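Local coordinates for protein colicin-D (Escherichia coli, PDB 5ZNM) that kills Escherichia coli and close relatives by inhibiting protein synthesis; this chain holds its central domain and its C-terminal tRNase domain, at residues N51-S56 / V66-G71; R99-A104 / N161-L166; R154-N159 / G257-F262; P181-V186 / D194-P199; D296-H301 / G363-G368. One frame throughout, in Å; residues are numbered along the deposited sequence.

In the fold
From the N terminus, contact 1 closes first, a short loop that ties a turn to strand 65-71. Contact 2 then joins strands 96-103 and 163-170 across more than fifty residues. Contact 3 crosses it in the sequence: its first segment, on strand 153-160, lies between the two segments of contact 2, and its second, 257-262, comes after both; A165 O and I158 N link the two. Contact 4 falls within the long excursion that contact 3 closes and joins the chain entering strand 186-187 to strand 194-198; L183 meets F262 there. Contact 5 follows all of these and lies in the tRNase domain, its centre about 37 Å from that of contact 1.

Contact 1: N51-S56 / V66-G71; sequences NNTASS and VWTAAG
N51, T53 and T68 meet around one water, the main polar link of this contact. The water accepts from N51 ND2 at 3.0 Å and lies 2.7 Å from T68 OG1; T53 OG1 is its third partner. The polar ends are also held from outside: N51 OD1 bonds to T232 OG1, and T53 OG1 to the backbone N of Q216. A second water spans the far end, donating to S55 O at 2.7 Å and accepting from G71 N. No direct hydrogen bond joins the two segments.

The remaining contact is van der Waals. T68 CG2, anti to its backbone nitrogen, comes within 4.0 Å of S56 CB, and A70 CB touches the same carbon. N51 and V66 pass each other head to tail, the polar ND2 of N51 lying against the V66 methyl CG1 at 4.0 Å. Backbone against backbone, S56 CA offers its hydrogen to A69 O in a bent CH...O contact of 3.3 Å.

Within 51-56 the chain makes a type II turn from T53 to S56. At chi1 64° S56 OG sits between the backbone N and carbonyl carbon and turns back to donate to T53 O at 2.7 Å, closing the turn; Q58 NE2 bonds to the same hydroxyl. The turn delivers the chain into strand 56-61, which pairs with 65-71 through V57-A69 and L59-W67 backbone bonds. A70 pairs in turn with a strand of the second subunit. This is the open end of a beta hairpin whose outer strand continues the antiparallel sheet across the dimer interface.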
# COMPACT_ATOMS: atom_id res chain seq x y z
N ASN A 51 -9.97 -9.19 3.98
CA ASN A 51 -9.75 -9.38 2.56
C ASN A 51 -8.53 -10.28 2.37
O ASN A 51 -7.56 -10.17 3.12
CB ASN A 51 -9.55 -8.05 1.84
CG ASN A 51 -10.83 -7.25 1.75
OD1 ASN A 51 -11.93 -7.81 1.81
ND2 ASN A 51 -10.69 -5.92 1.60
N ASN A 52 -8.58 -11.16 1.36
CA ASN A 52 -7.41 -11.98 1.07
C ASN A 52 -6.45 -11.31 0.09
O ASN A 52 -5.84 -11.97 -0.75
CB ASN A 52 -7.84 -13.37 0.57
CG ASN A 52 -8.18 -14.33 1.71
OD1 ASN A 52 -8.51 -15.50 1.48
ND2 ASN A 52 -8.09 -13.85 2.93
N THR A 53 -6.31 -9.99 0.18
CA THR A 53 -5.23 -9.25 -0.47
C THR A 53 -3.88 -9.68 0.10
O THR A 53 -3.62 -9.46 1.29
CB THR A 53 -5.45 -7.76 -0.24
OG1 THR A 53 -6.83 -7.45 -0.53
CG2 THR A 53 -4.52 -6.93 -1.13
N ALA A 54 -3.03 -10.27 -0.72
CA ALA A 54 -1.84 -10.90 -0.17
C ALA A 54 -0.85 -9.86 0.36
O ALA A 54 -0.71 -8.78 -0.22
CB ALA A 54 -1.16 -11.78 -1.22
N SER A 55 -0.17 -10.21 1.45
CA SER A 55 0.91 -9.39 2.01
C SER A 55 0.41 -8.01 2.43
O SER A 55 1.14 -7.03 2.33
CB SER A 55 2.07 -9.25 1.03
OG SER A 55 2.67 -10.52 0.78
N SER A 56 -0.82 -7.91 2.91
CA SER A 56 -1.40 -6.62 3.21
C SER A 56 -1.58 -6.45 4.72
O SER A 56 -1.65 -7.42 5.47
CB SER A 56 -2.75 -6.45 2.49
OG SER A 56 -3.72 -7.40 2.97
N VAL A 66 -13.08 -1.40 5.40
CA VAL A 66 -11.74 -1.94 5.56
C VAL A 66 -10.73 -0.96 4.98
O VAL A 66 -10.89 -0.49 3.85
CB VAL A 66 -11.61 -3.31 4.86
CG1 VAL A 66 -10.18 -3.82 4.94
CG2 VAL A 66 -12.58 -4.30 5.51
N TRP A 67 -9.70 -0.66 5.77
CA TRP A 67 -8.52 0.06 5.31
C TRP A 67 -7.42 -0.95 5.00
O TRP A 67 -7.17 -1.86 5.80
CB TRP A 67 -8.06 1.03 6.39
CG TRP A 67 -6.81 1.84 6.09
CD1 TRP A 67 -6.76 3.06 5.49
CD2 TRP A 67 -5.47 1.49 6.43
NE1 TRP A 67 -5.46 3.50 5.43
CE2 TRP A 67 -4.65 2.55 6.00
CE3 TRP A 67 -4.88 0.39 7.05
CZ2 TRP A 67 -3.26 2.53 6.16
CZ3 TRP A 67 -3.51 0.37 7.22
CH2 TRP A 67 -2.71 1.44 6.78
N THR A 68 -6.76 -0.80 3.85
CA THR A 68 -5.74 -1.73 3.38
C THR A 68 -4.44 -0.99 3.10
O THR A 68 -4.45 0.13 2.56
CB THR A 68 -6.21 -2.44 2.08
OG1 THR A 68 -7.42 -3.16 2.34
CG2 THR A 68 -5.16 -3.40 1.59
N ALA A 69 -3.31 -1.59 3.47
CA ALA A 69 -2.01 -1.10 3.05
C ALA A 69 -1.21 -2.26 2.50
O ALA A 69 -1.12 -3.31 3.16
CB ALA A 69 -1.25 -0.44 4.19
N ALA A 70 -0.65 -2.10 1.31
CA ALA A 70 0.20 -3.12 0.72
C ALA A 70 1.35 -2.44 -0.00
O ALA A 70 1.25 -1.28 -0.41
CB ALA A 70 -0.59 -4.03 -0.23
N GLY A 71 2.45 -3.16 -0.13
CA GLY A 71 3.64 -2.62 -0.73
C GLY A 71 4.66 -2.20 0.30
O GLY A 71 4.53 -2.42 1.50
O HOH W 1 -7.86 -5.31 0.76
O HOH W 2 2.88 -5.79 0.68

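Contact 2: R99-A104 / N161-L166; sequences RISLGA and NGQLAL
S101 and Q163 face each other across two antiparallel strands, 96-103 and 163-170, in the four-stranded sheet that also holds 153-160. The side chain of Q163 starts alongside the partner strand and bends into it. Its CB lies 3.8 Å from S101 OG and almost as near to G103 O. CG stays beside the same hydroxyl, and a bend at chi2 (-108°) then swings the amide toward the other strand. CD approaches S101 OG to 3.4 Å, and OE1, the tip that does the work, accepts from that hydroxyl at 2.6 Å. The donor stands above the carbonyl plane, about 50° out of it, rather than within it. OE1 also rests against G103 C.

Backbone bonds carry the register. I100 and L166 form a hydrogen-bonded pair, L166 N reaching I100 O at 2.7 Å and I100 N returning the bond to L166 O. S101 and A165 follow as the non-hydrogen-bonded pair. Beyond them L102 N bonds to L164 O at 2.7 Å, and L164 N bonds to G103 O.

I100, L164 and L166 share one apolar face, I100 CB lying near L166 CB. L102 leaves its strand in another direction, yet its CD1 approaches L164 CG to 4.3 Å. F80 of helix 79-86 and F128 of strand 126-131 cover L166. At the S101-A165 face, R99 lays its CG against A165 CB at 4.0 Å and sends NE on to D167. S101 OG, besides donating to Q163, accepts a straight bond from G103 N at 3.3 Å, which makes an ST turn.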
# COMPACT_ATOMS: atom_id res chain seq x y z
N ARG A 99 2.24 0.98 22.68
CA ARG A 99 0.88 1.35 22.34
C ARG A 99 0.94 2.25 21.12
O ARG A 99 1.69 3.23 21.11
CB ARG A 99 0.18 2.07 23.50
CG ARG A 99 -1.17 2.68 23.14
CD ARG A 99 -1.97 2.96 24.39
NE ARG A 99 -1.93 1.86 25.33
CZ ARG A 99 -2.59 1.79 26.46
NH1 ARG A 99 -3.38 2.77 26.82
NH2 ARG A 99 -2.47 0.72 27.25
N ILE A 100 0.14 1.92 20.11
CA ILE A 100 0.18 2.59 18.83
C ILE A 100 -1.22 3.10 18.55
O ILE A 100 -2.16 2.31 18.41
CB ILE A 100 0.64 1.65 17.71
CG1 ILE A 100 2.07 1.18 17.96
CG2 ILE A 100 0.50 2.34 16.36
CD1 ILE A 100 2.36 -0.18 17.37
N SER A 101 -1.38 4.42 18.49
CA SER A 101 -2.64 4.98 18.04
C SER A 101 -2.79 4.73 16.55
O SER A 101 -1.82 4.82 15.79
CB SER A 101 -2.70 6.48 18.31
OG SER A 101 -3.87 7.04 17.73
N LEU A 102 -4.00 4.40 16.13
CA LEU A 102 -4.31 4.25 14.72
C LEU A 102 -5.15 5.39 14.17
O LEU A 102 -5.45 5.40 12.97
CB LEU A 102 -5.03 2.91 14.48
CG LEU A 102 -4.18 1.75 14.98
CD1 LEU A 102 -4.96 0.45 15.01
CD2 LEU A 102 -2.94 1.66 14.09
N GLY A 103 -5.52 6.35 15.01
CA GLY A 103 -6.47 7.39 14.65
C GLY A 103 -7.66 7.40 15.59
O GLY A 103 -7.92 6.47 16.35
N ALA A 104 -8.40 8.51 15.53
CA ALA A 104 -9.60 8.67 16.35
C ALA A 104 -10.65 7.64 15.96
O ALA A 104 -11.34 7.81 14.97
CB ALA A 104 -10.16 10.07 16.21
N ASN A 161 -8.66 7.13 25.14
CA ASN A 161 -8.94 8.56 25.05
C ASN A 161 -9.25 8.98 23.61
O ASN A 161 -8.49 9.70 22.96
CB ASN A 161 -7.78 9.36 25.64
CG ASN A 161 -8.25 10.47 26.56
OD1 ASN A 161 -8.84 10.21 27.61
ND2 ASN A 161 -8.00 11.72 26.16
N GLY A 162 -10.41 8.52 23.15
CA GLY A 162 -10.89 8.81 21.82
C GLY A 162 -10.26 7.99 20.71
O GLY A 162 -10.86 7.88 19.63
N GLN A 163 -9.09 7.40 20.93
CA GLN A 163 -8.32 6.78 19.88
C GLN A 163 -8.54 5.27 19.83
O GLN A 163 -8.61 4.61 20.86
CB GLN A 163 -6.82 7.04 20.08
CG GLN A 163 -6.50 8.43 20.54
CD GLN A 163 -5.87 9.24 19.47
OE1 GLN A 163 -5.66 8.77 18.35
NE2 GLN A 163 -5.54 10.48 19.79
N LEU A 164 -8.57 4.75 18.61
CA LEU A 164 -8.33 3.33 18.41
C LEU A 164 -6.83 3.09 18.50
O LEU A 164 -6.05 3.72 17.77
CB LEU A 164 -8.88 2.89 17.05
CG LEU A 164 -8.76 1.40 16.74
CD1 LEU A 164 -9.39 0.55 17.83
CD2 LEU A 164 -9.39 1.09 15.38
N ALA A 165 -6.42 2.20 19.40
CA ALA A 165 -5.01 1.95 19.63
C ALA A 165 -4.74 0.45 19.65
O ALA A 165 -5.63 -0.36 19.93
CB ALA A 165 -4.53 2.58 20.95
N LEU A 166 -3.49 0.10 19.35
CA LEU A 166 -3.01 -1.28 19.40
C LEU A 166 -2.01 -1.41 20.54
O LEU A 166 -0.99 -0.70 20.55
CB LEU A 166 -2.37 -1.68 18.07
CG LEU A 166 -1.84 -3.10 17.94
CD1 LEU A 166 -2.96 -4.11 18.05
CD2 LEU A 166 -1.13 -3.24 16.61

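Contact 3: R154-N159 / G257-F262; sequences RGQLIN and GGLRDF
A side-on, bidentate salt bridge between R154 and D261 pins the edge strand 153-160 to the loop that runs into strand 262-267. R154 NE donates to D261 OD2 and NH2 to OD1, each at 2.8 Å; both oxygens use their syn lone pairs. The guanidinium and carboxylate planes are only 11° apart, and both acceptors lie in the guanidinium plane. A bend at chi3 (72°) turns the NE-NH2 edge of the guanidinium to the aspartate. D261 CG takes the position between its backbone N and carbonyl carbon (chi1 51°), which carries the carboxylate toward the arginine.

L259 covers one face of the guanidinium. Its CD1 stands 3.4 Å above the centre of the guanidinium plane, while CD2 turns the other way to touch Q156 CB at 3.5 Å and G155 O at 3.7 Å. This methyl probably keeps water off that one face.

Further bonds fix the two charged groups: R154 NH1 to P177 O, and D261 OD2 to Y278 OH. Y278 belongs to strand 274-281, and its hydroxyl also bonds to G155 N, so the contact lies where strand 153-160 meets the five-stranded sheet, with 163-170 paired along its other edge.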
# COMPACT_ATOMS: atom_id res chain seq x y z
N ARG A 154 2.00 -10.42 21.39
CA ARG A 154 0.62 -10.48 20.95
C ARG A 154 0.01 -9.09 20.99
O ARG A 154 0.51 -8.19 21.67
CB ARG A 154 -0.20 -11.46 21.79
CG ARG A 154 0.13 -12.92 21.45
CD ARG A 154 -0.48 -13.87 22.46
NE ARG A 154 -1.92 -13.98 22.32
CZ ARG A 154 -2.68 -14.72 23.13
NH1 ARG A 154 -2.11 -15.39 24.12
NH2 ARG A 154 -3.99 -14.77 22.96
N GLY A 155 -1.08 -8.92 20.25
CA GLY A 155 -1.69 -7.62 20.07
C GLY A 155 -3.13 -7.60 20.54
O GLY A 155 -3.81 -8.63 20.57
N GLN A 156 -3.58 -6.41 20.92
CA GLN A 156 -4.95 -6.18 21.37
C GLN A 156 -5.37 -4.78 20.97
O GLN A 156 -4.61 -3.82 21.19
CB GLN A 156 -5.04 -6.37 22.88
CG GLN A 156 -6.15 -5.59 23.52
CD GLN A 156 -6.45 -6.08 24.90
OE1 GLN A 156 -5.76 -5.76 25.86
NE2 GLN A 156 -7.50 -6.89 25.01
N LEU A 157 -6.55 -4.65 20.37
CA LEU A 157 -7.10 -3.34 20.03
C LEU A 157 -7.88 -2.79 21.22
O LEU A 157 -8.66 -3.51 21.84
CB LEU A 157 -8.00 -3.41 18.81
CG LEU A 157 -7.28 -3.49 17.46
CD1 LEU A 157 -8.30 -3.69 16.36
CD2 LEU A 157 -6.46 -2.24 17.21
N ILE A 158 -7.66 -1.52 21.54
CA ILE A 158 -8.26 -0.89 22.71
C ILE A 158 -8.78 0.48 22.31
O ILE A 158 -8.57 0.96 21.19
CB ILE A 158 -7.27 -0.74 23.88
CG1 ILE A 158 -6.17 0.25 23.51
CG2 ILE A 158 -6.68 -2.07 24.26
CD1 ILE A 158 -5.24 0.57 24.66
N ASN A 159 -9.50 1.10 23.25
CA ASN A 159 -9.96 2.48 23.11
C ASN A 159 -9.21 3.26 24.17
O ASN A 159 -9.41 3.03 25.37
CB ASN A 159 -11.46 2.60 23.33
CG ASN A 159 -12.28 1.93 22.25
OD1 ASN A 159 -13.50 1.81 22.39
ND2 ASN A 159 -11.63 1.50 21.17
N GLY A 257 -8.04 -12.46 29.07
CA GLY A 257 -9.43 -12.42 28.66
C GLY A 257 -9.77 -11.28 27.71
O GLY A 257 -10.87 -11.27 27.15
N GLY A 258 -8.87 -10.32 27.54
CA GLY A 258 -9.06 -9.31 26.53
C GLY A 258 -8.50 -9.66 25.16
O GLY A 258 -8.50 -8.79 24.28
N LEU A 259 -8.02 -10.89 24.97
CA LEU A 259 -7.31 -11.29 23.75
C LEU A 259 -8.16 -12.25 22.95
O LEU A 259 -8.35 -13.41 23.35
CB LEU A 259 -5.97 -11.95 24.09
CG LEU A 259 -4.92 -11.03 24.69
CD1 LEU A 259 -3.59 -11.75 24.70
CD2 LEU A 259 -4.84 -9.74 23.91
N ARG A 260 -8.63 -11.80 21.79
CA ARG A 260 -9.26 -12.67 20.81
C ARG A 260 -8.46 -12.53 19.52
O ARG A 260 -8.93 -11.95 18.54
CB ARG A 260 -10.71 -12.31 20.60
CG ARG A 260 -11.48 -12.12 21.87
CD ARG A 260 -12.84 -11.62 21.52
NE ARG A 260 -13.77 -12.71 21.27
CZ ARG A 260 -15.03 -12.50 20.88
NH1 ARG A 260 -15.46 -11.25 20.70
NH2 ARG A 260 -15.85 -13.54 20.70
N ASP A 261 -7.22 -13.01 19.54
CA ASP A 261 -6.37 -12.96 18.36
C ASP A 261 -6.18 -14.36 17.81
O ASP A 261 -6.34 -15.36 18.52
CB ASP A 261 -5.01 -12.31 18.69
CG ASP A 261 -4.35 -12.94 19.90
OD1 ASP A 261 -5.08 -13.42 20.79
OD2 ASP A 261 -3.10 -12.96 19.96
N PHE A 262 -5.85 -14.44 16.52
CA PHE A 262 -5.71 -15.76 15.91
C PHE A 262 -4.84 -15.62 14.67
O PHE A 262 -4.47 -14.52 14.26
CB PHE A 262 -7.07 -16.36 15.56
CG PHE A 262 -7.86 -15.58 14.52
CD1 PHE A 262 -8.68 -14.52 14.90
CD2 PHE A 262 -7.81 -15.94 13.17
CE1 PHE A 262 -9.41 -13.81 13.96
CE2 PHE A 262 -8.54 -15.25 12.22
CZ PHE A 262 -9.35 -14.17 12.62

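Contact 4: P181-V186 / D194-P199; sequences PVLNAV and DKITLP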
# COMPACT_ATOMS: atom_id res chain seq x y z
N PRO A 181 -3.96 -19.41 18.50
CA PRO A 181 -4.59 -20.49 17.74
C PRO A 181 -4.65 -20.21 16.24
O PRO A 181 -4.93 -19.08 15.82
CB PRO A 181 -6.01 -20.55 18.33
CG PRO A 181 -6.28 -19.13 18.72
CD PRO A 181 -4.95 -18.63 19.27
N VAL A 182 -4.45 -21.26 15.44
CA VAL A 182 -4.65 -21.21 13.99
C VAL A 182 -6.06 -21.70 13.67
O VAL A 182 -6.48 -22.79 14.10
CB VAL A 182 -3.61 -22.07 13.26
CG1 VAL A 182 -3.86 -22.04 11.74
CG2 VAL A 182 -2.20 -21.58 13.60
N LEU A 183 -6.80 -20.90 12.91
CA LEU A 183 -8.19 -21.19 12.57
C LEU A 183 -8.34 -21.44 11.08
O LEU A 183 -7.57 -20.93 10.27
CB LEU A 183 -9.09 -20.04 13.01
CG LEU A 183 -8.93 -19.67 14.49
CD1 LEU A 183 -9.87 -18.56 14.87
CD2 LEU A 183 -9.17 -20.89 15.35
N ASN A 184 -9.34 -22.24 10.72
CA ASN A 184 -9.68 -22.51 9.32
C ASN A 184 -11.03 -21.89 8.99
O ASN A 184 -11.99 -22.02 9.77
CB ASN A 184 -9.75 -24.02 9.04
CG ASN A 184 -8.41 -24.72 9.25
OD1 ASN A 184 -8.35 -25.82 9.81
ND2 ASN A 184 -7.35 -24.09 8.79
N ALA A 185 -11.12 -21.23 7.84
CA ALA A 185 -12.37 -20.62 7.42
C ALA A 185 -13.23 -21.63 6.67
O ALA A 185 -12.72 -22.55 6.03
CB ALA A 185 -12.09 -19.40 6.53
N VAL A 186 -14.56 -21.46 6.76
CA VAL A 186 -15.51 -22.32 6.05
C VAL A 186 -16.01 -21.58 4.82
O VAL A 186 -16.46 -20.43 4.92
CB VAL A 186 -16.69 -22.72 6.95
CG1 VAL A 186 -17.70 -23.52 6.13
CG2 VAL A 186 -16.22 -23.50 8.15
N ASP A 194 -15.90 -16.70 2.76
CA ASP A 194 -15.49 -17.61 3.81
C ASP A 194 -15.90 -17.05 5.16
O ASP A 194 -16.18 -15.85 5.30
CB ASP A 194 -13.98 -17.87 3.78
CG ASP A 194 -13.55 -18.57 2.51
OD1 ASP A 194 -14.06 -19.69 2.24
OD2 ASP A 194 -12.73 -17.99 1.78
N LYS A 195 -15.93 -17.92 6.16
CA LYS A 195 -16.32 -17.49 7.50
C LYS A 195 -15.37 -18.11 8.51
O LYS A 195 -15.10 -19.31 8.46
CB LYS A 195 -17.77 -17.89 7.81
CG LYS A 195 -18.27 -17.44 9.18
CD LYS A 195 -19.80 -17.54 9.24
CE LYS A 195 -20.31 -17.90 10.62
NZ LYS A 195 -21.81 -17.85 10.68
N ILE A 196 -14.87 -17.26 9.41
CA ILE A 196 -14.11 -17.68 10.58
C ILE A 196 -14.96 -17.37 11.81
O ILE A 196 -15.58 -16.30 11.88
CB ILE A 196 -12.74 -16.97 10.63
CG1 ILE A 196 -11.82 -17.54 9.54
CG2 ILE A 196 -12.10 -17.10 11.99
CD1 ILE A 196 -10.65 -16.62 9.22
N THR A 197 -15.02 -18.30 12.76
CA THR A 197 -15.80 -18.06 13.97
C THR A 197 -14.89 -18.08 15.18
O THR A 197 -14.07 -18.99 15.33
CB THR A 197 -16.92 -19.08 14.13
OG1 THR A 197 -16.37 -20.40 14.17
CG2 THR A 197 -17.92 -18.97 12.97
N LEU A 198 -15.01 -17.03 16.04
CA LEU A 198 -14.25 -17.00 17.28
C LEU A 198 -15.13 -17.45 18.44
O LEU A 198 -16.32 -17.12 18.48
CB LEU A 198 -13.72 -15.60 17.58
CG LEU A 198 -12.98 -14.90 16.43
CD1 LEU A 198 -12.34 -13.60 16.89
CD2 LEU A 198 -11.94 -15.82 15.82
N PRO A 199 -14.55 -18.19 19.38
CA PRO A 199 -15.33 -18.65 20.53
C PRO A 199 -15.86 -17.49 21.36
O PRO A 199 -15.29 -16.40 21.39
CB PRO A 199 -14.32 -19.48 21.34
CG PRO A 199 -12.98 -19.02 20.88
CD PRO A 199 -13.14 -18.63 19.44
O HOH W 3 -13.10 -20.76 12.19
O HOH W 4 -12.36 -21.83 2.98
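L183, A185, I196 and L198 make the tight half of this contact. A185 CB presses on I196 CG1 at 3.5 Å, and A185 CB lies 3.7 Å from D194 CB. L183 uses one branch: its CD1 meets L198 CD2 at 3.6 Å, the two side chains crossing at about a right angle, and touches I196 CG2 at 3.9 Å. I196 serves both neighbours because its branches part, CG1 lying beside the backbone N (chi1 -72°) and CG2 anti to it. F262 of strand 262-267 also touches L183, I196 and L198.

V186 and K195 form an antiparallel hydrogen-bonded pair, the outer margin of a mixed four-stranded sheet in which 194-198 lies between 186-187 and 207-212. V186 N donates to K195 O at 2.8 Å and a nearly straight 166°; the return bond from K195 N to V186 O has the same length but bends to 137°. A185 CA and D194 CA add CH...O contacts beside this pair.

Toward solvent the fit slackens. On the N184 side of A185 the backbones separate, and a water takes the place of a direct bond, donating to N184 O at 2.9 Å and accepting from T197 N at 3.2 Å. Another water links A185 O to D194 OD1, which also makes a salt bridge with R187 NE. V186 and K195 share the exposed face, and the long lysine chain leads away from the contact to a weak bond between NZ and a glycerol.

Contact 5: D296-H301 / G363-G368; sequences DKKYKH and GEFLSG. With SO4 (sulfate ion), chain E; SO4 (sulfate ion), chain C.
The H301 imidazole is sandwiched: G368 O lies over one face, 3.1 Å from CG, and K300 CG lies over the other, toward the rim. S367 OG approaches the ring obliquely, 3.4 Å from CD2. The F365 ring has S367 N above one face, offset to the rim, and K298 CB comes to it at a slant, 4.4 Å from CE2. These residues belong to the tRNase domain, where the chain leaving helix 292-297 lies against 365-370, an outermost strand of a four-stranded antiparallel sheet. No hydrogen bond crosses the contact, and G368 O, buried beneath the imidazole, has no polar partner in the model.

K298 spans the rest. Bent at chi2 (-59°), it lays CG 3.3 Å from L366 O and CD 3.6 Å from S367 OG before extending outward. L366 O is bonded to Q294 NE2, and F320 of helix 314-329 also touches K298. A sulfate, probably from the crystallisation liquor, is held by K297 and K298. There K298 NZ donates to sulfate O3 at 2.8 Å, and K297 NZ to O4 at 2.6 Å.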
# COMPACT_ATOMS: atom_id res chain seq x y z
N ASP A 296 -13.58 1.30 34.43
CA ASP A 296 -12.79 1.26 35.65
C ASP A 296 -12.90 2.59 36.41
O ASP A 296 -13.14 2.61 37.62
CB ASP A 296 -11.34 0.95 35.28
CG ASP A 296 -10.43 0.87 36.47
OD1 ASP A 296 -10.07 1.92 37.01
OD2 ASP A 296 -10.04 -0.26 36.83
N LYS A 297 -12.76 3.70 35.69
CA LYS A 297 -12.88 5.03 36.30
C LYS A 297 -14.21 5.23 37.02
O LYS A 297 -14.28 5.92 38.04
CB LYS A 297 -12.74 6.12 35.24
CG LYS A 297 -11.38 6.77 35.14
CD LYS A 297 -11.50 8.18 34.58
CE LYS A 297 -11.85 8.15 33.11
NZ LYS A 297 -11.73 9.49 32.44
N LYS A 298 -15.30 4.70 36.46
CA LYS A 298 -16.63 4.99 36.98
C LYS A 298 -17.23 3.83 37.77
O LYS A 298 -18.42 3.87 38.12
CB LYS A 298 -17.56 5.40 35.84
CG LYS A 298 -17.04 6.60 35.01
CD LYS A 298 -16.84 7.84 35.91
CE LYS A 298 -16.41 9.08 35.12
NZ LYS A 298 -16.25 10.29 36.03
N TYR A 299 -16.43 2.80 38.06
CA TYR A 299 -16.94 1.63 38.77
C TYR A 299 -17.42 1.99 40.17
O TYR A 299 -18.21 1.24 40.76
CB TYR A 299 -15.87 0.55 38.83
CG TYR A 299 -16.38 -0.75 39.40
CD1 TYR A 299 -17.13 -1.61 38.61
CD2 TYR A 299 -16.15 -1.10 40.73
CE1 TYR A 299 -17.62 -2.79 39.12
CE2 TYR A 299 -16.65 -2.29 41.25
CZ TYR A 299 -17.39 -3.13 40.43
OH TYR A 299 -17.88 -4.31 40.92
N LYS A 300 -16.98 3.13 40.71
CA LYS A 300 -17.48 3.63 41.98
C LYS A 300 -19.00 3.75 42.00
O LYS A 300 -19.60 3.72 43.08
CB LYS A 300 -16.84 5.00 42.26
CG LYS A 300 -17.16 6.04 41.19
CD LYS A 300 -16.52 7.42 41.49
CE LYS A 300 -16.66 8.37 40.28
NZ LYS A 300 -15.96 9.67 40.50
N HIS A 301 -19.64 3.90 40.85
CA HIS A 301 -21.09 3.99 40.76
C HIS A 301 -21.78 2.65 40.56
O HIS A 301 -23.01 2.63 40.45
CB HIS A 301 -21.49 4.93 39.61
CG HIS A 301 -20.97 6.33 39.76
ND1 HIS A 301 -21.34 7.15 40.80
CD2 HIS A 301 -20.11 7.04 39.00
CE1 HIS A 301 -20.74 8.32 40.67
NE2 HIS A 301 -19.98 8.28 39.59
N GLY A 363 -21.04 9.50 21.39
CA GLY A 363 -21.56 8.18 21.69
C GLY A 363 -20.85 7.44 22.80
O GLY A 363 -21.24 6.31 23.11
N GLU A 364 -19.83 8.04 23.41
CA GLU A 364 -19.10 7.40 24.49
C GLU A 364 -19.89 7.43 25.79
O GLU A 364 -20.38 8.49 26.19
CB GLU A 364 -17.76 8.09 24.74
CG GLU A 364 -16.64 7.76 23.78
CD GLU A 364 -15.36 8.50 24.17
OE1 GLU A 364 -15.18 8.77 25.37
OE2 GLU A 364 -14.56 8.82 23.29
N PHE A 365 -19.97 6.29 26.46
CA PHE A 365 -20.45 6.29 27.83
C PHE A 365 -19.54 7.18 28.69
O PHE A 365 -18.32 7.04 28.68
CB PHE A 365 -20.48 4.86 28.38
CG PHE A 365 -20.56 4.79 29.88
CD1 PHE A 365 -21.76 5.03 30.54
CD2 PHE A 365 -19.44 4.47 30.63
CE1 PHE A 365 -21.84 4.96 31.92
CE2 PHE A 365 -19.52 4.39 32.02
CZ PHE A 365 -20.72 4.64 32.66
N LEU A 366 -20.15 8.09 29.45
CA LEU A 366 -19.39 8.93 30.37
C LEU A 366 -19.50 8.45 31.81
O LEU A 366 -18.48 8.16 32.44
CB LEU A 366 -19.86 10.39 30.26
CG LEU A 366 -19.17 11.31 31.28
CD1 LEU A 366 -17.67 11.41 31.02
CD2 LEU A 366 -19.83 12.67 31.29
N SER A 367 -20.71 8.37 32.34
CA SER A 367 -20.91 8.02 33.74
C SER A 367 -22.39 7.71 33.94
O SER A 367 -23.20 7.86 33.03
CB SER A 367 -20.46 9.15 34.68
OG SER A 367 -20.37 8.67 36.00
N GLY A 368 -22.72 7.29 35.16
CA GLY A 368 -24.11 7.11 35.55
C GLY A 368 -24.21 6.92 37.04
O GLY A 368 -23.22 6.58 37.71
S SO4 E . -13.96 11.90 33.19
O1 SO4 E . -14.44 10.79 32.37
O2 SO4 E . -14.05 13.11 32.37
O3 SO4 E . -14.77 12.03 34.40
O4 SO4 E . -12.57 11.69 33.57
S SO4 C . -13.60 11.90 42.23
O1 SO4 C . -14.44 12.17 41.06
O2 SO4 C . -14.30 12.37 43.41
O3 SO4 C . -13.33 10.47 42.32
O4 SO4 C . -12.32 12.59 42.13